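PDB 3VAS: putative adenosine kinase from Schistosoma mansoni, which probably transfers a phosphate from ATP to adenosine to give AMP, as adenosine kinases of the ribokinase (pfkB) family do, and holds adenosine in its pocket. Local coordinates for residues V39-D43 / F44-K48; K89-Q92 / W93-K97; C160-L164 / A165-Q169; L290-D293 / S294-E298; P335-T338 / S339-A342. All blocks are in the same frame, centred on the assembly; numbering follows the deposited sequence.

Contact 1 (V39-D43 / F44-K48); sequences VDADD and FMYRK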
loop_
_atom_site.group_PDB
_atom_site.type_symbol
_atom_site.label_atom_id
_atom_site.label_comp_id
_atom_site.label_asym_id
_atom_site.label_seq_id
_atom_site.Cartn_x
_atom_site.Cartn_y
_atom_site.Cartn_z
ATOM N N VAL A 39 -8.331 6.490 16.622
ATOM C CA VAL A 39 -8.970 7.271 17.672
ATOM C C VAL A 39 -10.047 8.182 17.096
ATOM O O VAL A 39 -9.886 8.727 16.005
ATOM C CB VAL A 39 -7.922 8.116 18.450
ATOM C CG1 VAL A 39 -6.955 8.805 17.493
ATOM C CG2 VAL A 39 -8.592 9.133 19.366
ATOM N N ASP A 40 -11.157 8.314 17.817
ATOM C CA ASP A 40 -12.139 9.346 17.521
ATOM C C ASP A 40 -11.568 10.694 17.950
ATOM O O ASP A 40 -11.504 11.006 19.143
ATOM C CB ASP A 40 -13.458 9.068 18.242
ATOM C CG ASP A 40 -14.205 7.884 17.654
ATOM O OD1 ASP A 40 -14.024 7.604 16.448
ATOM O OD2 ASP A 40 -14.975 7.236 18.396
ATOM N N ALA A 41 -11.146 11.486 16.971
ATOM C CA ALA A 41 -10.445 12.734 17.245
ATOM C C ALA A 41 -11.388 13.923 17.384
ATOM O O ALA A 41 -12.415 14.003 16.706
ATOM C CB ALA A 41 -9.416 13.006 16.159
ATOM N N ASP A 42 -11.029 14.844 18.272
ATOM C CA ASP A 42 -11.753 16.098 18.417
ATOM C C ASP A 42 -11.382 17.022 17.265
ATOM O O ASP A 42 -10.322 16.874 16.658
ATOM C CB ASP A 42 -11.415 16.764 19.752
ATOM C CG ASP A 42 -11.497 15.799 20.926
ATOM O OD1 ASP A 42 -12.600 15.633 21.492
ATOM O OD2 ASP A 42 -10.451 15.209 21.283
ATOM N N ASP A 43 -12.251 17.980 16.973
ATOM C CA ASP A 43 -12.065 18.854 15.821
ATOM C C ASP A 43 -10.829 19.744 15.922
ATOM O O ASP A 43 -10.246 20.111 14.900
ATOM C CB ASP A 43 -13.317 19.705 15.591
ATOM C CG ASP A 43 -14.579 18.866 15.496
ATOM O OD1 ASP A 43 -14.789 18.225 14.444
ATOM O OD2 ASP A 43 -15.361 18.849 16.472
ATOM N N PHE A 44 -10.424 20.088 17.143
ATOM C CA PHE A 44 -9.262 20.963 17.318
ATOM C C PHE A 44 -7.975 20.310 16.829
ATOM O O PHE A 44 -7.057 20.997 16.386
ATOM C CB PHE A 44 -9.120 21.458 18.770
ATOM C CG PHE A 44 -8.655 20.403 19.755
ATOM C CD1 PHE A 44 -7.310 20.071 19.863
ATOM C CD2 PHE A 44 -9.560 19.781 20.603
ATOM C CE1 PHE A 44 -6.883 19.114 20.774
ATOM C CE2 PHE A 44 -9.138 18.827 21.521
ATOM C CZ PHE A 44 -7.799 18.492 21.604
ATOM N N MET A 45 -7.927 18.981 16.910
ATOM C CA MET A 45 -6.732 18.212 16.565
ATOM C C MET A 45 -6.251 18.478 15.143
ATOM O O MET A 45 -5.047 18.539 14.892
ATOM C CB MET A 45 -6.988 16.713 16.747
ATOM C CG MET A 45 -7.245 16.290 18.181
ATOM S SD MET A 45 -5.733 16.215 19.153
ATOM C CE MET A 45 -4.840 14.945 18.274
ATOM N N TYR A 46 -7.194 18.638 14.221
ATOM C CA TYR A 46 -6.857 18.842 12.813
ATOM C C TYR A 46 -6.267 20.226 12.572
ATOM O O TYR A 46 -5.378 20.387 11.737
ATOM C CB TYR A 46 -8.079 18.582 11.919
ATOM C CG TYR A 46 -8.636 17.194 12.118
ATOM C CD1 TYR A 46 -8.163 16.120 11.372
ATOM C CD2 TYR A 46 -9.609 16.947 13.082
ATOM C CE1 TYR A 46 -8.657 14.839 11.568
ATOM C CE2 TYR A 46 -10.109 15.670 13.283
ATOM C CZ TYR A 46 -9.629 14.623 12.524
ATOM O OH TYR A 46 -10.121 13.356 12.726
ATOM N N ARG A 47 -6.752 21.219 13.313
ATOM C CA ARG A 47 -6.195 22.569 13.238
ATOM C C ARG A 47 -4.850 22.624 13.960
ATOM O O ARG A 47 -3.865 23.146 13.433
ATOM C CB ARG A 47 -7.161 23.598 13.841
ATOM C CG ARG A 47 -8.608 23.462 13.369
ATOM C CD ARG A 47 -9.454 24.674 13.761
ATOM N NE ARG A 47 -9.357 24.995 15.186
ATOM C CZ ARG A 47 -10.211 24.572 16.116
ATOM N NH1 ARG A 47 -11.241 23.802 15.783
ATOM N NH2 ARG A 47 -10.032 24.922 17.385
ATOM N N LYS A 48 -4.824 22.070 15.169
ATOM C CA LYS A 48 -3.625 22.031 15.998
ATOM C C LYS A 48 -2.416 21.441 15.269
ATOM O O LYS A 48 -1.309 21.975 15.357
ATOM C CB LYS A 48 -3.912 21.244 17.279
ATOM C CG LYS A 48 -2.733 21.104 18.232
ATOM C CD LYS A 48 -3.197 20.506 19.554
ATOM C CE LYS A 48 -2.048 20.306 20.520
ATOM N NZ LYS A 48 -2.539 19.820 21.835
#
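Ala-41 and Tyr-46 make the compact part of this turn, where strand 27-40 runs out and the short helix 44-48 takes over. The methyl CB of Ala-41 lies 3.5 Å from OH of Tyr-46 and 4.0 Å from its CE2, while O of Asp-43 sits at the edge of the same ring, near its plane. The turn is closed by Met-45, whose N donates to O of Asp-42 at 3.2 Å, standing well above that carbonyl plane, and whose bent side chain continues toward Ile-66 and Leu-144. A second bond, from Tyr-46 N to Asp-43 O, is weak at 3.5 Å. The looser side carries Asp-42 and Phe-44, which run side by side with carboxylate and ring planes only 6° apart. CG of Phe-44 stands between its backbone N and carbonyl carbon (chi1 73°), which brings CE2 to 3.5 Å from CB of Asp-42. Asp-43 and Arg-47 are exposed, and their charged atoms, OD2 and NH1, stay 6.5 Å apart. The chemistry thus divides: apolar contacts and one sound backbone bond shape the inner turn, within which no charged pair is in contact, whereas the Asp-42 carboxylate is paired with Lys-73, elsewhere in the same chain.

Contact 2 (K89-Q92 / W93-K97); sequences KMIQ and WIIQK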
loop_
_atom_site.group_PDB
_atom_site.type_symbol
_atom_site.label_atom_id
_atom_site.label_comp_id
_atom_site.label_asym_id
_atom_site.label_seq_id
_atom_site.Cartn_x
_atom_site.Cartn_y
_atom_site.Cartn_z
ATOM N N LYS A 89 -0.942 -9.388 2.908
ATOM C CA LYS A 89 -1.604 -10.354 3.773
ATOM C C LYS A 89 -3.048 -10.605 3.338
ATOM O O LYS A 89 -3.584 -11.689 3.556
ATOM C CB LYS A 89 -1.505 -9.962 5.252
ATOM C CG LYS A 89 -2.367 -8.795 5.693
ATOM C CD LYS A 89 -2.043 -8.434 7.147
ATOM C CE LYS A 89 -3.068 -7.474 7.732
ATOM N NZ LYS A 89 -2.764 -7.136 9.152
ATOM N N MET A 90 -3.676 -9.621 2.703
ATOM C CA MET A 90 -5.020 -9.851 2.179
ATOM C C MET A 90 -4.976 -10.701 0.908
ATOM O O MET A 90 -5.868 -11.519 0.684
ATOM C CB MET A 90 -5.792 -8.552 1.941
ATOM C CG MET A 90 -7.249 -8.797 1.543
ATOM S SD MET A 90 -8.250 -7.296 1.483
ATOM C CE MET A 90 -9.900 -7.975 1.285
ATOM N N ILE A 91 -3.946 -10.518 0.084
ATOM C CA ILE A 91 -3.745 -11.409 -1.061
ATOM C C ILE A 91 -3.665 -12.847 -0.551
ATOM O O ILE A 91 -4.283 -13.756 -1.104
ATOM C CB ILE A 91 -2.452 -11.089 -1.829
ATOM C CG1 ILE A 91 -2.538 -9.713 -2.488
ATOM C CG2 ILE A 91 -2.173 -12.158 -2.887
ATOM C CD1 ILE A 91 -1.274 -9.315 -3.225
ATOM N N GLN A 92 -2.909 -13.032 0.527
ATOM C CA GLN A 92 -2.760 -14.331 1.169
ATOM C C GLN A 92 -4.096 -14.855 1.705
ATOM O O GLN A 92 -4.425 -16.030 1.542
ATOM C CB GLN A 92 -1.721 -14.231 2.296
ATOM C CG GLN A 92 -1.601 -15.485 3.160
ATOM C CD GLN A 92 -1.033 -16.668 2.400
ATOM O OE1 GLN A 92 0.037 -16.574 1.793
ATOM N NE2 GLN A 92 -1.750 -17.791 2.425
ATOM N N TRP A 93 -4.859 -13.973 2.339
ATOM C CA TRP A 93 -6.160 -14.314 2.909
ATOM C C TRP A 93 -7.165 -14.700 1.815
ATOM O O TRP A 93 -7.898 -15.687 1.938
ATOM C CB TRP A 93 -6.656 -13.109 3.705
ATOM C CG TRP A 93 -7.955 -13.255 4.442
ATOM C CD1 TRP A 93 -8.154 -13.853 5.657
ATOM C CD2 TRP A 93 -9.225 -12.727 4.043
ATOM N NE1 TRP A 93 -9.477 -13.748 6.024
ATOM C CE2 TRP A 93 -10.153 -13.059 5.049
ATOM C CE3 TRP A 93 -9.670 -12.013 2.925
ATOM C CZ2 TRP A 93 -11.498 -12.702 4.971
ATOM C CZ3 TRP A 93 -11.005 -11.658 2.849
ATOM C CH2 TRP A 93 -11.904 -12.004 3.864
ATOM N N ILE A 94 -7.188 -13.919 0.739
ATOM C CA ILE A 94 -8.061 -14.206 -0.391
ATOM C C ILE A 94 -7.748 -15.560 -1.022
ATOM O O ILE A 94 -8.634 -16.396 -1.186
ATOM C CB ILE A 94 -7.971 -13.104 -1.463
ATOM C CG1 ILE A 94 -8.580 -11.806 -0.926
ATOM C CG2 ILE A 94 -8.673 -13.548 -2.751
ATOM C CD1 ILE A 94 -8.437 -10.624 -1.851
ATOM N N ILE A 95 -6.482 -15.775 -1.359
ATOM C CA ILE A 95 -6.073 -16.981 -2.075
ATOM C C ILE A 95 -6.190 -18.229 -1.197
ATOM O O ILE A 95 -6.444 -19.325 -1.698
ATOM C CB ILE A 95 -4.664 -16.812 -2.685
ATOM C CG1 ILE A 95 -4.689 -15.655 -3.694
ATOM C CG2 ILE A 95 -4.194 -18.096 -3.347
ATOM C CD1 ILE A 95 -3.391 -15.412 -4.411
ATOM N N GLN A 96 -6.006 -18.048 0.108
ATOM C CA GLN A 96 -6.364 -19.066 1.097
ATOM C C GLN A 96 -5.513 -20.337 1.012
ATOM O O GLN A 96 -5.867 -21.368 1.578
ATOM C CB GLN A 96 -7.854 -19.412 0.969
ATOM C CG GLN A 96 -8.556 -19.767 2.261
ATOM C CD GLN A 96 -9.993 -20.193 2.021
ATOM O OE1 GLN A 96 -10.518 -20.047 0.913
ATOM N NE2 GLN A 96 -10.637 -20.727 3.058
ATOM N N LYS A 97 -4.402 -20.267 0.288
ATOM C CA LYS A 97 -3.429 -21.347 0.295
ATOM C C LYS A 97 -2.233 -20.910 1.132
ATOM O O LYS A 97 -1.646 -19.858 0.872
ATOM C CB LYS A 97 -2.967 -21.698 -1.118
ATOM C CG LYS A 97 -1.901 -22.782 -1.122
ATOM C CD LYS A 97 -1.275 -22.988 -2.481
ATOM C CE LYS A 97 -0.254 -24.114 -2.429
ATOM N NZ LYS A 97 0.380 -24.355 -3.755
#
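NE2 of Gln-92 donates to the backbone O of Lys-97 at 2.6 Å, with an N-H...O angle of 152°. The acceptor lies near the amide plane of Gln-92, but the nitrogen stands above the carbonyl plane of Lys-97. CG of Gln-92 is anti to its backbone N (chi1 173°), and a bend at chi2 (67°) swings the amide along the helix toward its end; OE1 meets Cys-101 N, so both ends of the amide are used. On the backbone, Gln-96 N still reaches Gln-92 O at 2.9 Å, although Gln-96 itself has turned to positive phi. Two apolar pairs follow the helix spacing: CG2 of Ile-91 lies 3.8 Å from CD1 of Ile-95, alongside it, and CG of Met-90 meets CD1 of Ile-94 at 4.0 Å. Met-90 and Ile-94 also pack on helix 318-330, while Trp-93 NE1 bonds Gly-359 O. This is a helix C-terminus, that of helix 83-95, with a glutamine side chain spanning the exit into the following loop.

Contact 3 (C160-L164 / A165-Q169); sequences CDLSL and AHIEQ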
loop_
_atom_site.group_PDB
_atom_site.type_symbol
_atom_site.label_atom_id
_atom_site.label_comp_id
_atom_site.label_asym_id
_atom_site.label_seq_id
_atom_site.Cartn_x
_atom_site.Cartn_y
_atom_site.Cartn_z
ATOM N N CYS A 160 12.383 2.327 9.443
ATOM C CA CYS A 160 13.471 3.016 8.747
ATOM C C CYS A 160 14.739 2.179 8.657
ATOM O O CYS A 160 15.521 2.329 7.714
ATOM C CB CYS A 160 13.811 4.338 9.438
ATOM S SG CYS A 160 12.530 5.590 9.302
ATOM N N ASP A 161 14.944 1.309 9.641
ATOM C CA ASP A 161 16.174 0.528 9.732
ATOM C C ASP A 161 16.237 -0.639 8.751
ATOM O O ASP A 161 17.233 -1.363 8.714
ATOM C CB ASP A 161 16.395 0.030 11.164
ATOM C CG ASP A 161 17.111 1.052 12.033
ATOM O OD1 ASP A 161 17.079 2.256 11.699
ATOM O OD2 ASP A 161 17.707 0.649 13.054
ATOM N N LEU A 162 15.181 -0.826 7.962
ATOM C CA LEU A 162 15.180 -1.874 6.945
ATOM C C LEU A 162 16.324 -1.629 5.967
ATOM O O LEU A 162 16.418 -0.558 5.364
ATOM C CB LEU A 162 13.846 -1.910 6.206
ATOM C CG LEU A 162 13.742 -2.887 5.035
ATOM C CD1 LEU A 162 13.805 -4.339 5.515
ATOM C CD2 LEU A 162 12.467 -2.618 4.262
ATOM N N SER A 163 17.202 -2.616 5.825
ATOM C CA SER A 163 18.429 -2.414 5.065
ATOM C C SER A 163 18.603 -3.408 3.930
ATOM O O SER A 163 18.019 -4.488 3.934
ATOM C CB SER A 163 19.647 -2.491 5.986
ATOM O OG SER A 163 19.790 -3.794 6.516
ATOM N N LEU A 164 19.429 -3.026 2.965
ATOM C CA LEU A 164 19.786 -3.903 1.864
ATOM C C LEU A 164 20.537 -5.123 2.396
ATOM O O LEU A 164 20.428 -6.218 1.842
ATOM C CB LEU A 164 20.644 -3.141 0.852
ATOM C CG LEU A 164 20.910 -3.788 -0.505
ATOM C CD1 LEU A 164 19.606 -4.206 -1.178
ATOM C CD2 LEU A 164 21.694 -2.833 -1.393
ATOM N N ALA A 165 21.290 -4.927 3.479
ATOM C CA ALA A 165 22.023 -6.015 4.116
ATOM C C ALA A 165 21.106 -7.138 4.591
ATOM O O ALA A 165 21.450 -8.316 4.483
ATOM C CB ALA A 165 22.865 -5.493 5.280
ATOM N N HIS A 166 19.945 -6.774 5.125
ATOM C CA HIS A 166 19.010 -7.769 5.638
ATOM C C HIS A 166 18.320 -8.480 4.486
ATOM O O HIS A 166 18.103 -9.689 4.524
ATOM C CB HIS A 166 17.972 -7.115 6.543
ATOM C CG HIS A 166 16.818 -8.007 6.870
ATOM N ND1 HIS A 166 16.894 -9.005 7.819
ATOM C CD2 HIS A 166 15.564 -8.063 6.363
ATOM C CE1 HIS A 166 15.732 -9.632 7.888
ATOM N NE2 HIS A 166 14.909 -9.081 7.014
ATOM N N ILE A 167 17.985 -7.711 3.459
ATOM C CA ILE A 167 17.328 -8.230 2.267
ATOM C C ILE A 167 18.241 -9.181 1.490
ATOM O O ILE A 167 17.774 -10.147 0.886
ATOM C CB ILE A 167 16.858 -7.068 1.368
ATOM C CG1 ILE A 167 15.788 -6.249 2.097
ATOM C CG2 ILE A 167 16.321 -7.574 0.042
ATOM C CD1 ILE A 167 15.438 -4.945 1.411
ATOM N N GLU A 168 19.544 -8.925 1.532
ATOM C CA GLU A 168 20.495 -9.705 0.743
ATOM C C GLU A 168 21.010 -10.961 1.444
ATOM O O GLU A 168 21.816 -11.701 0.878
ATOM C CB GLU A 168 21.665 -8.833 0.282
ATOM C CG GLU A 168 21.291 -7.825 -0.794
ATOM C CD GLU A 168 22.479 -7.019 -1.283
ATOM O OE1 GLU A 168 23.390 -6.735 -0.473
ATOM O OE2 GLU A 168 22.502 -6.674 -2.483
ATOM N N GLN A 169 20.553 -11.201 2.670
ATOM C CA GLN A 169 20.863 -12.457 3.349
ATOM C C GLN A 169 20.335 -13.599 2.496
ATOM O O GLN A 169 19.228 -13.510 1.971
ATOM C CB GLN A 169 20.200 -12.508 4.720
ATOM C CG GLN A 169 20.861 -11.664 5.780
ATOM C CD GLN A 169 20.164 -11.800 7.114
ATOM O OE1 GLN A 169 20.674 -12.443 8.029
ATOM N NE2 GLN A 169 18.982 -11.205 7.227
#
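Ser-163 and His-166 meet at the start of helix 164-167, where the serine hydroxyl caps the first turn. OG of Ser-163 stands between its own backbone N and carbonyl carbon (chi1 66°), a position from which it accepts from N of His-166 at 3.3 Å, with an N-H...O angle of 146°. The carbonyl of the same serine is used as well: its O receives Ile-167 N at 3.3 Å over a straighter path, and only weakly His-166 N. CG of His-166 is anti to the backbone N (chi1 168°), which carries the imidazole toward the buried side; there CD1 of Leu-162 approaches its CD2 at 4.2 Å and NE2 bonds the backbone O of Glu-128. Ile-167 lays CG1 against the carbonyl O of Ser-163, at 3.4 Å. Leu-164 and Glu-168 meet on another side, their side chains crossing at a slant: CG of the leucine lies 3.7 Å from CD of the glutamate, whose aliphatic part is extended and whose OE2 forms a salt bridge with Lys-198 of helix 189-205. Beyond the helix, Gln-169 folds its amide back, and NE2 meets a lone pair of His-166 O at 3.2 Å. The Ser-163 hydroxyl, bonded to the backbone N three residues on, makes this a classical serine N-cap on a short helix.

Contact 4 (L290-D293 / S294-E298); sequences LYTD and SSDSE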
loop_
_atom_site.group_PDB
_atom_site.type_symbol
_atom_site.label_atom_id
_atom_site.label_comp_id
_atom_site.label_asym_id
_atom_site.label_seq_id
_atom_site.Cartn_x
_atom_site.Cartn_y
_atom_site.Cartn_z
ATOM N N LEU A 290 -10.426 4.777 -13.281
ATOM C CA LEU A 290 -9.868 4.832 -14.621
ATOM C C LEU A 290 -8.803 3.757 -14.766
ATOM O O LEU A 290 -8.077 3.459 -13.818
ATOM C CB LEU A 290 -9.257 6.214 -14.893
ATOM C CG LEU A 290 -10.177 7.416 -14.675
ATOM C CD1 LEU A 290 -9.413 8.720 -14.810
ATOM C CD2 LEU A 290 -11.363 7.374 -15.639
ATOM N N TYR A 291 -8.717 3.170 -15.953
ATOM C CA TYR A 291 -7.611 2.279 -16.269
ATOM C C TYR A 291 -7.215 2.392 -17.735
ATOM O O TYR A 291 -8.031 2.731 -18.587
ATOM C CB TYR A 291 -7.932 0.825 -15.900
ATOM C CG TYR A 291 -9.004 0.161 -16.744
ATOM C CD1 TYR A 291 -8.679 -0.519 -17.911
ATOM C CD2 TYR A 291 -10.338 0.196 -16.358
ATOM C CE1 TYR A 291 -9.659 -1.137 -18.681
ATOM C CE2 TYR A 291 -11.322 -0.413 -17.118
ATOM C CZ TYR A 291 -10.978 -1.078 -18.275
ATOM O OH TYR A 291 -11.962 -1.681 -19.026
ATOM N N THR A 292 -5.944 2.125 -18.009
ATOM C CA THR A 292 -5.427 2.073 -19.369
ATOM C C THR A 292 -4.142 1.273 -19.310
ATOM O O THR A 292 -3.690 0.894 -18.228
ATOM C CB THR A 292 -5.119 3.487 -19.925
ATOM O OG1 THR A 292 -4.790 3.409 -21.325
ATOM C CG2 THR A 292 -3.962 4.121 -19.158
ATOM N N ASP A 293 -3.559 1.002 -20.471
ATOM C CA ASP A 293 -2.218 0.442 -20.531
ATOM C C ASP A 293 -1.463 1.043 -21.712
ATOM O O ASP A 293 -2.058 1.715 -22.554
ATOM C CB ASP A 293 -2.252 -1.086 -20.602
ATOM C CG ASP A 293 -3.040 -1.593 -21.781
ATOM O OD1 ASP A 293 -2.453 -1.713 -22.876
ATOM O OD2 ASP A 293 -4.249 -1.867 -21.610
ATOM N N SER A 294 -0.156 0.806 -21.768
ATOM C CA SER A 294 0.698 1.442 -22.770
ATOM C C SER A 294 0.333 1.111 -24.219
ATOM O O SER A 294 0.688 1.856 -25.131
ATOM C CB SER A 294 2.177 1.135 -22.501
ATOM O OG SER A 294 2.367 -0.204 -22.084
ATOM N N SER A 295 -0.380 0.004 -24.422
ATOM C CA SER A 295 -0.813 -0.414 -25.755
ATOM C C SER A 295 -2.190 0.139 -26.106
ATOM O O SER A 295 -2.680 -0.051 -27.218
ATOM C CB SER A 295 -0.860 -1.940 -25.843
ATOM O OG SER A 295 0.420 -2.503 -25.626
ATOM N N ASP A 296 -2.813 0.814 -25.148
ATOM C CA ASP A 296 -4.179 1.282 -25.312
ATOM C C ASP A 296 -4.196 2.787 -25.527
ATOM O O ASP A 296 -3.614 3.537 -24.748
ATOM C CB ASP A 296 -5.000 0.917 -24.073
ATOM C CG ASP A 296 -6.490 0.871 -24.350
ATOM O OD1 ASP A 296 -7.189 0.073 -23.690
ATOM O OD2 ASP A 296 -6.963 1.625 -25.226
ATOM N N SER A 297 -4.862 3.228 -26.590
ATOM C CA SER A 297 -4.965 4.654 -26.888
ATOM C C SER A 297 -5.994 5.326 -25.984
ATOM O O SER A 297 -5.951 6.537 -25.770
ATOM C CB SER A 297 -5.337 4.877 -28.357
ATOM O OG SER A 297 -6.701 4.558 -28.600
ATOM N N GLU A 298 -6.911 4.531 -25.444
ATOM C CA GLU A 298 -8.033 5.069 -24.684
ATOM C C GLU A 298 -7.937 4.846 -23.175
ATOM O O GLU A 298 -7.265 3.928 -22.694
ATOM C CB GLU A 298 -9.347 4.490 -25.202
ATOM C CG GLU A 298 -9.700 4.923 -26.613
ATOM C CD GLU A 298 -10.943 4.226 -27.136
ATOM O OE1 GLU A 298 -11.120 3.021 -26.849
ATOM O OE2 GLU A 298 -11.746 4.886 -27.829
#
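A type I beta turn from Asp-293 to Asp-296, followed by an Asx turn at Asp-296, carries the chain from strand 287-293 toward strand 300-302. The beta turn is closed by N of Asp-296 donating to O of Asp-293 at 2.8 Å. CG of Asp-293 sits between its backbone N and carbonyl carbon (chi1 58°), which brings OD1 to N of Ser-295 at 3.1 Å, bonded on its anti side. In the Asx turn, OD2 of Asp-296 accepts from Glu-298 N at 2.9 Å, from above the carboxylate plane. The two carboxylates come within 4.1 Å, OD2 of Asp-293 to OD1 of Asp-296, a like-charge approach probably eased by the bonds each carboxylate accepts, OD1 of Asp-296 from His-300 NE2 among them. Across the loop, OG1 of Thr-292 donates to O of Glu-298 at 2.9 Å. Thr-292 OG1 also bonds Arg-263 of helix 257-267, and the backbone of Ser-294 joins Arg-278 beside strand 279-284.

Contact 5 (P335-T338 / S339-A342); sequences PMIT and SLHA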
loop_
_atom_site.group_PDB
_atom_site.type_symbol
_atom_site.label_atom_id
_atom_site.label_comp_id
_atom_site.label_asym_id
_atom_site.label_seq_id
_atom_site.Cartn_x
_atom_site.Cartn_y
_atom_site.Cartn_z
ATOM N N PRO A 335 -9.540 -12.295 -16.257
ATOM C CA PRO A 335 -9.428 -11.113 -17.124
ATOM C C PRO A 335 -9.565 -9.790 -16.372
ATOM O O PRO A 335 -9.984 -9.769 -15.212
ATOM C CB PRO A 335 -10.582 -11.283 -18.122
ATOM C CG PRO A 335 -11.467 -12.339 -17.540
ATOM C CD PRO A 335 -10.590 -13.220 -16.712
ATOM N N MET A 336 -9.211 -8.703 -17.054
ATOM C CA MET A 336 -9.166 -7.360 -16.477
ATOM C C MET A 336 -10.431 -6.947 -15.725
ATOM O O MET A 336 -10.357 -6.495 -14.582
ATOM C CB MET A 336 -8.877 -6.334 -17.579
ATOM C CG MET A 336 -8.854 -4.895 -17.098
ATOM S SD MET A 336 -7.391 -4.553 -16.111
ATOM C CE MET A 336 -7.776 -2.929 -15.463
ATOM N N ILE A 337 -11.584 -7.092 -16.371
ATOM C CA ILE A 337 -12.846 -6.637 -15.790
ATOM C C ILE A 337 -13.225 -7.450 -14.551
ATOM O O ILE A 337 -13.632 -6.894 -13.528
ATOM C CB ILE A 337 -13.994 -6.681 -16.820
ATOM C CG1 ILE A 337 -13.676 -5.770 -18.010
ATOM C CG2 ILE A 337 -15.312 -6.263 -16.176
ATOM C CD1 ILE A 337 -13.632 -4.297 -17.659
ATOM N N THR A 338 -13.085 -8.770 -14.657
ATOM C CA THR A 338 -13.328 -9.665 -13.533
ATOM C C THR A 338 -12.450 -9.272 -12.345
ATOM O O THR A 338 -12.912 -9.236 -11.204
ATOM C CB THR A 338 -13.057 -11.133 -13.930
ATOM O OG1 THR A 338 -13.964 -11.523 -14.970
ATOM C CG2 THR A 338 -13.222 -12.071 -12.733
ATOM N N SER A 339 -11.189 -8.957 -12.626
ATOM C CA SER A 339 -10.240 -8.571 -11.583
ATOM C C SER A 339 -10.615 -7.243 -10.924
ATOM O O SER A 339 -10.459 -7.080 -9.710
ATOM C CB SER A 339 -8.819 -8.501 -12.147
ATOM O OG SER A 339 -8.369 -9.779 -12.568
ATOM N N LEU A 340 -11.111 -6.300 -11.725
ATOM C CA LEU A 340 -11.577 -5.018 -11.197
ATOM C C LEU A 340 -12.746 -5.201 -10.228
ATOM O O LEU A 340 -12.794 -4.556 -9.184
ATOM C CB LEU A 340 -11.968 -4.058 -12.325
ATOM C CG LEU A 340 -10.824 -3.516 -13.185
ATOM C CD1 LEU A 340 -11.362 -2.574 -14.252
ATOM C CD2 LEU A 340 -9.781 -2.812 -12.314
ATOM N N HIS A 341 -13.685 -6.074 -10.580
ATOM C CA HIS A 341 -14.778 -6.413 -9.670
ATOM C C HIS A 341 -14.272 -7.056 -8.381
ATOM O O HIS A 341 -14.804 -6.805 -7.303
ATOM C CB HIS A 341 -15.793 -7.333 -10.348
ATOM C CG HIS A 341 -16.787 -6.604 -11.194
ATOM N ND1 HIS A 341 -16.762 -6.640 -12.571
ATOM C CD2 HIS A 341 -17.826 -5.804 -10.857
ATOM C CE1 HIS A 341 -17.751 -5.903 -13.046
ATOM N NE2 HIS A 341 -18.411 -5.384 -12.028
ATOM N N ALA A 342 -13.239 -7.882 -8.498
ATOM C CA ALA A 342 -12.642 -8.517 -7.333
ATOM C C ALA A 342 -11.955 -7.474 -6.459
ATOM O O ALA A 342 -11.924 -7.596 -5.236
ATOM C CB ALA A 342 -11.655 -9.593 -7.758
#
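Backbone N-H groups of Ser-339, Leu-340, His-341 and Ala-342 each bond the carbonyl four residues earlier, the regular pattern of the first turns of helix 336-351, with Pro-335 at the N-cap position. O of Pro-335 is gripped twice by Ser-339. The backbone N arrives nearly in line with the C=O bond at 3.0 Å, and OG comes from above the carbonyl plane at 3.1 Å; that OG is anti to the carbonyl carbon, beside the backbone N (chi1 -65°). On the flank that faces the strands, Met-336 slants across Leu-340. Its CG is anti to the backbone N and the chain bends at chi2 (72°), which brings CE to 3.7 Å from CD2 of Leu-340 and 3.8 Å from its CD1, so that the methyl touches both leucine branches. Ile-337 and His-341 run alongside each other on the more exposed flank, CG2 of the isoleucine 3.9 Å from ND1 of the imidazole. That ND1 also donates weakly to O of Ile-337, at 3.3 Å and a bent 133°, beside the stronger bond from His-341 N, so this carbonyl too has a side-chain and a backbone donor. The helix start lies between helix 318-330 and strands 287-293 and 300-302: Ser-339 and Ala-342 pack on the helix, Met-336, Ile-337 and Leu-340 lean on Tyr-291, and the His-341 ring meets Phe-302 edge to face.

How the contacts relate
From the N terminus the five contacts follow in series; none encloses or crosses another, since in each the two segments follow one another without a gap. Contact 1 turns the chain from strand 27-40 into helix 44-48, contact 2 ends helix 83-95, and contact 3 leads from the loop after strand 150-157 into helix 164-167. Contact 4 turns strand 287-293 toward strand 300-302, and contact 5 starts helix 336-351. Contacts 4 and 5 alone touch, with OH of Tyr-291 3.4 Å from CD1 of Ile-337. Contact 2 approaches contact 5 to about 6 Å between nearest atoms, while contacts 3 and 5 occupy opposite sides of the chain's centre.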